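Long-range contacts in putative neuraminyllactose-binding hemagglutinin homolog (Helicobacter pylori, PDB 3BGH), which is of unproven function but is probably an outer-membrane lipoprotein adhesin that binds neuraminyllactose-type sugars: residues L97-M102 against V137-E142; N133-E138 against I145-I150. All coordinates share one frame; numbering follows the deposited sequence.

In the fold
Both contacts reach one mixed sheet through strand 123-137: contact 1 joins the end of that strand and the turn after it to the start of strand 98-114, and contact 2 joins it to the outermost strand of this chain, 144-161. Their centres are about 9 Å apart, and the backbones of Arg-101 and Asn-135 are hydrogen-bonded between them. Contact 1 is buried and apolar, with valine, leucine and proline round one pair of backbone bonds. Contact 2 is only partly buried; it pairs aromatic side chains on the face turned to the C-terminal helices, and sets asparagine and serine on the other face, where the second subunit comes against it.

Contact 1 of 2, residues L97-M102 against V137-E142; sequences LLVLRM and VEPKSE
In both Val-99 and Val-137, CG1 stands anti to the backbone N (chi1 -174° and -176°) and CG2 lies beside that nitrogen, which in Val-99 sends CG2 to the ring of Pro-139. The valines form an antiparallel hydrogen-bonded pair: Val-99 N donates to Val-137 O at 2.9 Å, Val-137 N returns a bond to Val-99 O at 2.9 Å, and each donor lies in the carbonyl plane. This pairing puts both side chains on one face of the sheet, with Val-99 CB 4.0 Å from Val-137 CB. Just beyond, Pro-139 sets its ring against the strand, its CG 3.7 Å from CG2 of Val-99. Proline suits this spot because the strand has ended and the chain turns here. Leu-98 points away from 137-142 at its CB, yet its CD1 comes within 3.7 Å of Val-137 N, while its side chain also touches Met-214 and Tyr-217 of helix 211-223. Just before the proline, Glu-138 reaches forward over the turn, and its OE2 accepts the backbone N-H of Ser-141 at 2.7 Å, closing the turn on itself. The chemistry implies that paired backbone bonds fix the register, while branched and cyclic apolar groups shield them where the strand gives way to a turn.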
ATOM      1  N   LEU A  97      17.999 -24.057   9.016  1.00 70.32           N
ATOM      2  CA  LEU A  97      16.657 -24.325   9.496  1.00 68.60           C
ATOM      3  C   LEU A  97      15.606 -23.666   8.595  1.00 68.31           C
ATOM      4  O   LEU A  97      14.601 -24.268   8.268  1.00 67.96           O
ATOM      5  CB  LEU A  97      16.480 -23.796  10.917  1.00 68.67           C
ATOM      6  CG  LEU A  97      15.036 -23.884  11.435  1.00 68.39           C
ATOM      7  CD1 LEU A  97      14.662 -25.339  11.683  1.00 66.44           C
ATOM      8  CD2 LEU A  97      14.793 -23.000  12.673  1.00 67.16           C
ATOM      9  N   LEU A  98      15.889 -22.440   8.165  1.00 67.51           N
ATOM     10  CA  LEU A  98      14.880 -21.513   7.723  1.00 66.98           C
ATOM     11  C   LEU A  98      15.549 -20.521   6.792  1.00 66.14           C
ATOM     12  O   LEU A  98      16.730 -20.200   6.961  1.00 65.73           O
ATOM     13  CB  LEU A  98      14.359 -20.798   8.974  1.00 66.41           C
ATOM     14  CG  LEU A  98      13.273 -19.746   9.026  1.00 67.76           C
ATOM     15  CD1 LEU A  98      12.171 -19.997   8.018  1.00 71.00           C
ATOM     16  CD2 LEU A  98      12.681 -19.749  10.424  1.00 67.83           C
ATOM     17  N   VAL A  99      14.802 -20.074   5.784  1.00 65.30           N
ATOM     18  CA  VAL A  99      15.181 -18.911   4.991  1.00 64.07           C
ATOM     19  C   VAL A  99      14.111 -17.861   5.216  1.00 63.20           C
ATOM     20  O   VAL A  99      12.949 -18.124   4.986  1.00 63.88           O
ATOM     21  CB  VAL A  99      15.215 -19.214   3.510  1.00 64.18           C
ATOM     22  CG1 VAL A  99      15.762 -18.007   2.746  1.00 64.56           C
ATOM     23  CG2 VAL A  99      16.056 -20.427   3.242  1.00 64.06           C
ATOM     24  N   LEU A 100      14.511 -16.692   5.693  1.00 62.00           N
ATOM     25  CA  LEU A 100      13.633 -15.574   5.879  1.00 60.53           C
ATOM     26  C   LEU A 100      13.851 -14.600   4.735  1.00 60.63           C
ATOM     27  O   LEU A 100      14.973 -14.364   4.295  1.00 59.48           O
ATOM     28  CB  LEU A 100      13.914 -14.906   7.208  1.00 60.81           C
ATOM     29  CG  LEU A 100      13.567 -15.636   8.507  1.00 60.16           C
ATOM     30  CD1 LEU A 100      13.967 -14.740   9.656  1.00 60.16           C
ATOM     31  CD2 LEU A 100      12.075 -15.920   8.581  1.00 60.67           C
ATOM     32  N   ARG A 101      12.750 -14.027   4.269  1.00 60.92           N
ATOM     33  CA  ARG A 101      12.675 -13.394   2.960  1.00 61.98           C
ATOM     34  C   ARG A 101      11.496 -12.378   2.950  1.00 61.58           C
ATOM     35  O   ARG A 101      10.328 -12.765   2.896  1.00 61.88           O
ATOM     36  CB  ARG A 101      12.535 -14.512   1.897  1.00 62.46           C
ATOM     37  CG  ARG A 101      12.005 -14.099   0.585  1.00 64.92           C
ATOM     38  CD  ARG A 101      12.469 -15.037  -0.509  1.00 70.41           C
ATOM     39  NE  ARG A 101      12.737 -14.260  -1.724  1.00 73.53           N
ATOM     40  CZ  ARG A 101      12.857 -14.770  -2.948  1.00 76.26           C
ATOM     41  NH1 ARG A 101      12.712 -16.075  -3.157  1.00 76.93           N
ATOM     42  NH2 ARG A 101      13.119 -13.966  -3.974  1.00 77.54           N
ATOM     43  N   MET A 102      11.843 -11.098   3.040  1.00 60.83           N
ATOM     44  CA  MET A 102      10.920 -10.003   3.241  1.00 61.50           C
ATOM     45  C   MET A 102      10.674  -9.197   1.946  1.00 60.21           C
ATOM     46  O   MET A 102      11.616  -8.693   1.333  1.00 59.86           O
ATOM     47  CB  MET A 102      11.449  -9.066   4.339  1.00 61.00           C
ATOM     48  CG  MET A 102      10.357  -8.231   5.007  1.00 63.36           C
ATOM     49  SD  MET A 102      11.009  -6.976   6.155  1.00 65.98           S
ATOM     50  CE  MET A 102      12.324  -7.975   6.957  1.00 63.76           C
ATOM     51  N   VAL A 137      10.610 -19.805   4.638  1.00 56.70           N
ATOM     52  CA  VAL A 137      10.840 -20.730   3.540  1.00 58.60           C
ATOM     53  C   VAL A 137      11.717 -21.914   3.955  1.00 60.43           C
ATOM     54  O   VAL A 137      12.764 -21.748   4.601  1.00 60.10           O
ATOM     55  CB  VAL A 137      11.471 -20.011   2.318  1.00 59.06           C
ATOM     56  CG1 VAL A 137      11.607 -20.965   1.141  1.00 59.46           C
ATOM     57  CG2 VAL A 137      10.661 -18.784   1.902  1.00 57.69           C
ATOM     58  N   GLU A 138      11.260 -23.108   3.582  1.00 63.06           N
ATOM     59  CA  GLU A 138      12.026 -24.346   3.724  1.00 66.07           C
ATOM     60  C   GLU A 138      13.125 -24.399   2.648  1.00 66.72           C
ATOM     61  O   GLU A 138      12.843 -24.372   1.460  1.00 67.03           O
ATOM     62  CB  GLU A 138      11.094 -25.572   3.780  1.00 66.06           C
ATOM     63  CG  GLU A 138      11.434 -26.771   2.898  1.00 70.94           C
ATOM     64  CD  GLU A 138      12.818 -27.387   3.154  1.00 75.74           C
ATOM     65  OE1 GLU A 138      13.241 -27.465   4.328  1.00 77.03           O
ATOM     66  OE2 GLU A 138      13.469 -27.796   2.160  1.00 78.12           O
ATOM     67  N   PRO A 139      14.391 -24.371   3.089  1.00 68.01           N
ATOM     68  CA  PRO A 139      15.574 -24.095   2.247  1.00 69.10           C
ATOM     69  C   PRO A 139      15.818 -25.019   1.055  1.00 70.40           C
ATOM     70  O   PRO A 139      16.232 -24.549  -0.019  1.00 70.79           O
ATOM     71  CB  PRO A 139      16.739 -24.172   3.240  1.00 68.98           C
ATOM     72  CG  PRO A 139      16.100 -23.880   4.589  1.00 68.96           C
ATOM     73  CD  PRO A 139      14.750 -24.538   4.508  1.00 67.75           C
ATOM     74  N   LYS A 140      15.567 -26.313   1.219  1.00 71.67           N
ATOM     75  CA  LYS A 140      15.853 -27.238   0.128  1.00 72.62           C
ATOM     76  C   LYS A 140      14.786 -27.160  -0.950  1.00 73.34           C
ATOM     77  O   LYS A 140      15.094 -26.948  -2.138  1.00 73.91           O
ATOM     78  CB  LYS A 140      16.055 -28.661   0.646  1.00 72.65           C
ATOM     79  CG  LYS A 140      17.468 -28.896   1.200  1.00 72.95           C
ATOM     80  CD  LYS A 140      17.432 -29.555   2.584  1.00 73.03           C
ATOM     81  CE  LYS A 140      17.181 -31.042   2.482  1.00 70.85           C
ATOM     82  NZ  LYS A 140      16.519 -31.530   3.705  1.00 70.37           N
ATOM     83  N   SER A 141      13.527 -27.284  -0.539  1.00 73.83           N
ATOM     84  CA  SER A 141      12.415 -27.289  -1.507  1.00 73.87           C
ATOM     85  C   SER A 141      12.042 -25.896  -1.994  1.00 73.27           C
ATOM     86  O   SER A 141      11.387 -25.760  -3.025  1.00 73.76           O
ATOM     87  CB  SER A 141      11.182 -28.020  -0.943  1.00 74.02           C
ATOM     88  OG  SER A 141      10.858 -27.563   0.355  1.00 74.52           O
ATOM     89  N   GLU A 142      12.474 -24.867  -1.268  1.00 72.69           N
ATOM     90  CA  GLU A 142      12.048 -23.482  -1.537  1.00 72.60           C
ATOM     91  C   GLU A 142      10.547 -23.220  -1.260  1.00 70.07           C
ATOM     92  O   GLU A 142      10.007 -22.204  -1.664  1.00 69.79           O
ATOM     93  CB  GLU A 142      12.436 -23.063  -2.966  1.00 72.43           C
ATOM     94  CG  GLU A 142      13.830 -22.418  -3.075  1.00 75.33           C
ATOM     95  CD  GLU A 142      14.100 -21.771  -4.445  1.00 75.83           C
ATOM     96  OE1 GLU A 142      13.641 -22.325  -5.479  1.00 79.27           O
ATOM     97  OE2 GLU A 142      14.780 -20.710  -4.486  1.00 80.17           O
TER

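Contact 2 of 2, residues N133-E138 against I145-I150; sequences NLNFVE and IHSFGI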
ATOM      1  N   ASN A 133       5.633  -8.143   3.963  1.00 49.78           N
ATOM      2  CA  ASN A 133       5.454  -9.548   4.162  1.00 50.72           C
ATOM      3  C   ASN A 133       6.754 -10.286   4.416  1.00 51.20           C
ATOM      4  O   ASN A 133       7.632 -10.349   3.543  1.00 51.04           O
ATOM      5  CB  ASN A 133       4.790 -10.153   2.951  1.00 50.96           C
ATOM      6  CG  ASN A 133       4.283 -11.521   3.232  1.00 52.70           C
ATOM      7  OD1 ASN A 133       3.321 -11.698   4.013  1.00 56.11           O
ATOM      8  ND2 ASN A 133       4.915 -12.516   2.629  1.00 51.05           N
ATOM      9  N   LEU A 134       6.856 -10.878   5.603  1.00 50.87           N
ATOM     10  CA  LEU A 134       7.943 -11.794   5.909  1.00 50.39           C
ATOM     11  C   LEU A 134       7.594 -13.253   5.539  1.00 50.60           C
ATOM     12  O   LEU A 134       6.718 -13.841   6.155  1.00 49.60           O
ATOM     13  CB  LEU A 134       8.290 -11.678   7.382  1.00 50.10           C
ATOM     14  CG  LEU A 134       9.493 -12.483   7.887  1.00 50.97           C
ATOM     15  CD1 LEU A 134      10.727 -12.143   7.084  1.00 53.30           C
ATOM     16  CD2 LEU A 134       9.720 -12.147   9.328  1.00 50.92           C
ATOM     17  N   ASN A 135       8.305 -13.834   4.555  1.00 50.81           N
ATOM     18  CA  ASN A 135       8.112 -15.259   4.198  1.00 51.35           C
ATOM     19  C   ASN A 135       9.057 -16.233   4.908  1.00 52.19           C
ATOM     20  O   ASN A 135      10.262 -16.004   4.987  1.00 53.35           O
ATOM     21  CB  ASN A 135       8.118 -15.484   2.665  1.00 50.32           C
ATOM     22  CG  ASN A 135       6.710 -15.382   2.042  1.00 50.24           C
ATOM     23  OD1 ASN A 135       5.729 -15.165   2.741  1.00 49.82           O
ATOM     24  ND2 ASN A 135       6.611 -15.580   0.732  1.00 50.42           N
ATOM     25  N   PHE A 136       8.500 -17.313   5.439  1.00 52.64           N
ATOM     26  CA  PHE A 136       9.282 -18.369   6.062  1.00 53.22           C
ATOM     27  C   PHE A 136       9.391 -19.512   5.067  1.00 54.47           C
ATOM     28  O   PHE A 136       8.391 -20.116   4.693  1.00 54.78           O
ATOM     29  CB  PHE A 136       8.625 -18.868   7.371  1.00 52.22           C
ATOM     30  CG  PHE A 136       8.558 -17.845   8.470  1.00 50.03           C
ATOM     31  CD1 PHE A 136       9.190 -18.077   9.680  1.00 47.67           C
ATOM     32  CD2 PHE A 136       7.826 -16.670   8.322  1.00 47.62           C
ATOM     33  CE1 PHE A 136       9.098 -17.143  10.721  1.00 48.17           C
ATOM     34  CE2 PHE A 136       7.753 -15.718   9.366  1.00 46.53           C
ATOM     35  CZ  PHE A 136       8.390 -15.948  10.545  1.00 46.99           C
ATOM     36  N   VAL A 137      10.610 -19.805   4.638  1.00 56.70           N
ATOM     37  CA  VAL A 137      10.840 -20.730   3.540  1.00 58.60           C
ATOM     38  C   VAL A 137      11.717 -21.914   3.955  1.00 60.43           C
ATOM     39  O   VAL A 137      12.764 -21.748   4.601  1.00 60.10           O
ATOM     40  CB  VAL A 137      11.471 -20.011   2.318  1.00 59.06           C
ATOM     41  CG1 VAL A 137      11.607 -20.965   1.141  1.00 59.46           C
ATOM     42  CG2 VAL A 137      10.661 -18.784   1.902  1.00 57.69           C
ATOM     43  N   GLU A 138      11.260 -23.108   3.582  1.00 63.06           N
ATOM     44  CA  GLU A 138      12.026 -24.346   3.724  1.00 66.07           C
ATOM     45  C   GLU A 138      13.125 -24.399   2.648  1.00 66.72           C
ATOM     46  O   GLU A 138      12.843 -24.372   1.460  1.00 67.03           O
ATOM     47  CB  GLU A 138      11.094 -25.572   3.780  1.00 66.06           C
ATOM     48  CG  GLU A 138      11.434 -26.771   2.898  1.00 70.94           C
ATOM     49  CD  GLU A 138      12.818 -27.387   3.154  1.00 75.74           C
ATOM     50  OE1 GLU A 138      13.241 -27.465   4.328  1.00 77.03           O
ATOM     51  OE2 GLU A 138      13.469 -27.796   2.160  1.00 78.12           O
ATOM     52  N   ILE A 145       6.404 -21.785   3.860  1.00 58.35           N
ATOM     53  CA  ILE A 145       5.695 -22.482   4.927  1.00 56.07           C
ATOM     54  C   ILE A 145       4.771 -21.522   5.702  1.00 54.29           C
ATOM     55  O   ILE A 145       3.710 -21.912   6.201  1.00 54.58           O
ATOM     56  CB  ILE A 145       6.698 -23.225   5.866  1.00 56.87           C
ATOM     57  CG1 ILE A 145       6.985 -24.627   5.334  1.00 58.73           C
ATOM     58  CG2 ILE A 145       6.153 -23.428   7.281  1.00 56.11           C
ATOM     59  CD1 ILE A 145       7.988 -24.677   4.230  1.00 58.86           C
ATOM     60  N   HIS A 146       5.152 -20.257   5.794  1.00 51.19           N
ATOM     61  CA  HIS A 146       4.399 -19.352   6.611  1.00 48.30           C
ATOM     62  C   HIS A 146       4.658 -17.933   6.189  1.00 47.41           C
ATOM     63  O   HIS A 146       5.792 -17.603   5.850  1.00 47.59           O
ATOM     64  CB  HIS A 146       4.806 -19.539   8.068  1.00 47.28           C
ATOM     65  CG  HIS A 146       3.982 -18.733   8.998  1.00 46.98           C
ATOM     66  ND1 HIS A 146       2.697 -19.091   9.339  1.00 48.17           N
ATOM     67  CD2 HIS A 146       4.216 -17.542   9.594  1.00 44.54           C
ATOM     68  CE1 HIS A 146       2.198 -18.188  10.166  1.00 47.92           C
ATOM     69  NE2 HIS A 146       3.092 -17.231  10.320  1.00 47.47           N
ATOM     70  N   SER A 147       3.621 -17.098   6.218  1.00 45.76           N
ATOM     71  CA  SER A 147       3.740 -15.696   5.846  1.00 45.72           C
ATOM     72  C   SER A 147       3.276 -14.850   7.008  1.00 45.38           C
ATOM     73  O   SER A 147       2.195 -15.083   7.529  1.00 44.40           O
ATOM     74  CB  SER A 147       2.875 -15.360   4.616  1.00 45.62           C
ATOM     75  OG  SER A 147       3.297 -16.067   3.460  1.00 46.78           O
ATOM     76  N   PHE A 148       4.071 -13.849   7.386  1.00 44.88           N
ATOM     77  CA  PHE A 148       3.695 -12.972   8.494  1.00 44.99           C
ATOM     78  C   PHE A 148       3.740 -11.549   7.941  1.00 45.56           C
ATOM     79  O   PHE A 148       4.726 -11.139   7.342  1.00 45.26           O
ATOM     80  CB  PHE A 148       4.623 -13.178   9.706  1.00 43.76           C
ATOM     81  CG  PHE A 148       4.591 -12.047  10.717  1.00 41.12           C
ATOM     82  CD1 PHE A 148       5.623 -11.124  10.766  1.00 40.80           C
ATOM     83  CD2 PHE A 148       3.539 -11.916  11.624  1.00 42.93           C
ATOM     84  CE1 PHE A 148       5.637 -10.070  11.706  1.00 41.34           C
ATOM     85  CE2 PHE A 148       3.496 -10.847  12.570  1.00 43.54           C
ATOM     86  CZ  PHE A 148       4.567  -9.923  12.615  1.00 42.50           C
ATOM     87  N   GLY A 149       2.638 -10.828   8.103  1.00 45.83           N
ATOM     88  CA  GLY A 149       2.496  -9.497   7.541  1.00 45.62           C
ATOM     89  C   GLY A 149       2.568  -8.377   8.566  1.00 46.67           C
ATOM     90  O   GLY A 149       2.169  -8.534   9.713  1.00 46.56           O
ATOM     91  N   ILE A 150       3.132  -7.244   8.158  1.00 47.38           N
ATOM     92  CA  ILE A 150       3.024  -6.047   8.933  1.00 47.10           C
ATOM     93  C   ILE A 150       2.456  -5.024   7.994  1.00 47.93           C
ATOM     94  O   ILE A 150       3.030  -4.740   6.928  1.00 49.41           O
ATOM     95  CB  ILE A 150       4.357  -5.585   9.502  1.00 47.17           C
ATOM     96  CG1 ILE A 150       5.152  -6.764  10.070  1.00 45.72           C
ATOM     97  CG2 ILE A 150       4.122  -4.537  10.552  1.00 46.54           C
ATOM     98  CD1 ILE A 150       6.296  -7.234   9.165  1.00 46.26           C
TER
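Phe-136 and His-146 meet across an antiparallel beta hairpin, strands 123-137 and 144-161, that carries a classic beta bulge: Ile-145 and His-146 both face Phe-136. Ile-145 N gives Phe-136 O a nearly straight bond of 2.7 Å, whereas the bond from His-146 N to the same oxygen is weak. With chi1 -65°, the Phe-136 ring swings beside its own backbone N and lies alongside the neighbouring strand; the imidazole of His-146, its CG anti to N, points the same way. The two form an edge-to-face pair, the imidazole edge toward the phenyl face, with ring centroids 5.4 Å apart and planes at 79°. Farther along, Phe-136 CE2 touches CB of Phe-148 at 4.0 Å, and the Phe-148 ring turns its edge to CB of Leu-134. Large apolar groups suit this face, since helix 186-208 packs on Leu-134 and Phe-148 and helix 211-223 on Phe-136. Partly exposed, His-146 suits a double role: its ring packs on Phe-136 while ND1 is hydrogen-bonded to OE1 of Glu-115 of the second subunit. Small polar residues occupy the other face, toward that subunit. There Asn-135 ND2 bonds Asp-111 O of the second subunit, and Ser-147 OG accepts the N-H of Val-113 of that subunit. The Asn-135 amide thus works at both ends, for its OD1 accepts the hydroxyl of Ser-147, OD1 to OG 2.7 Å, with OG tilted 29° from the carbonyl plane.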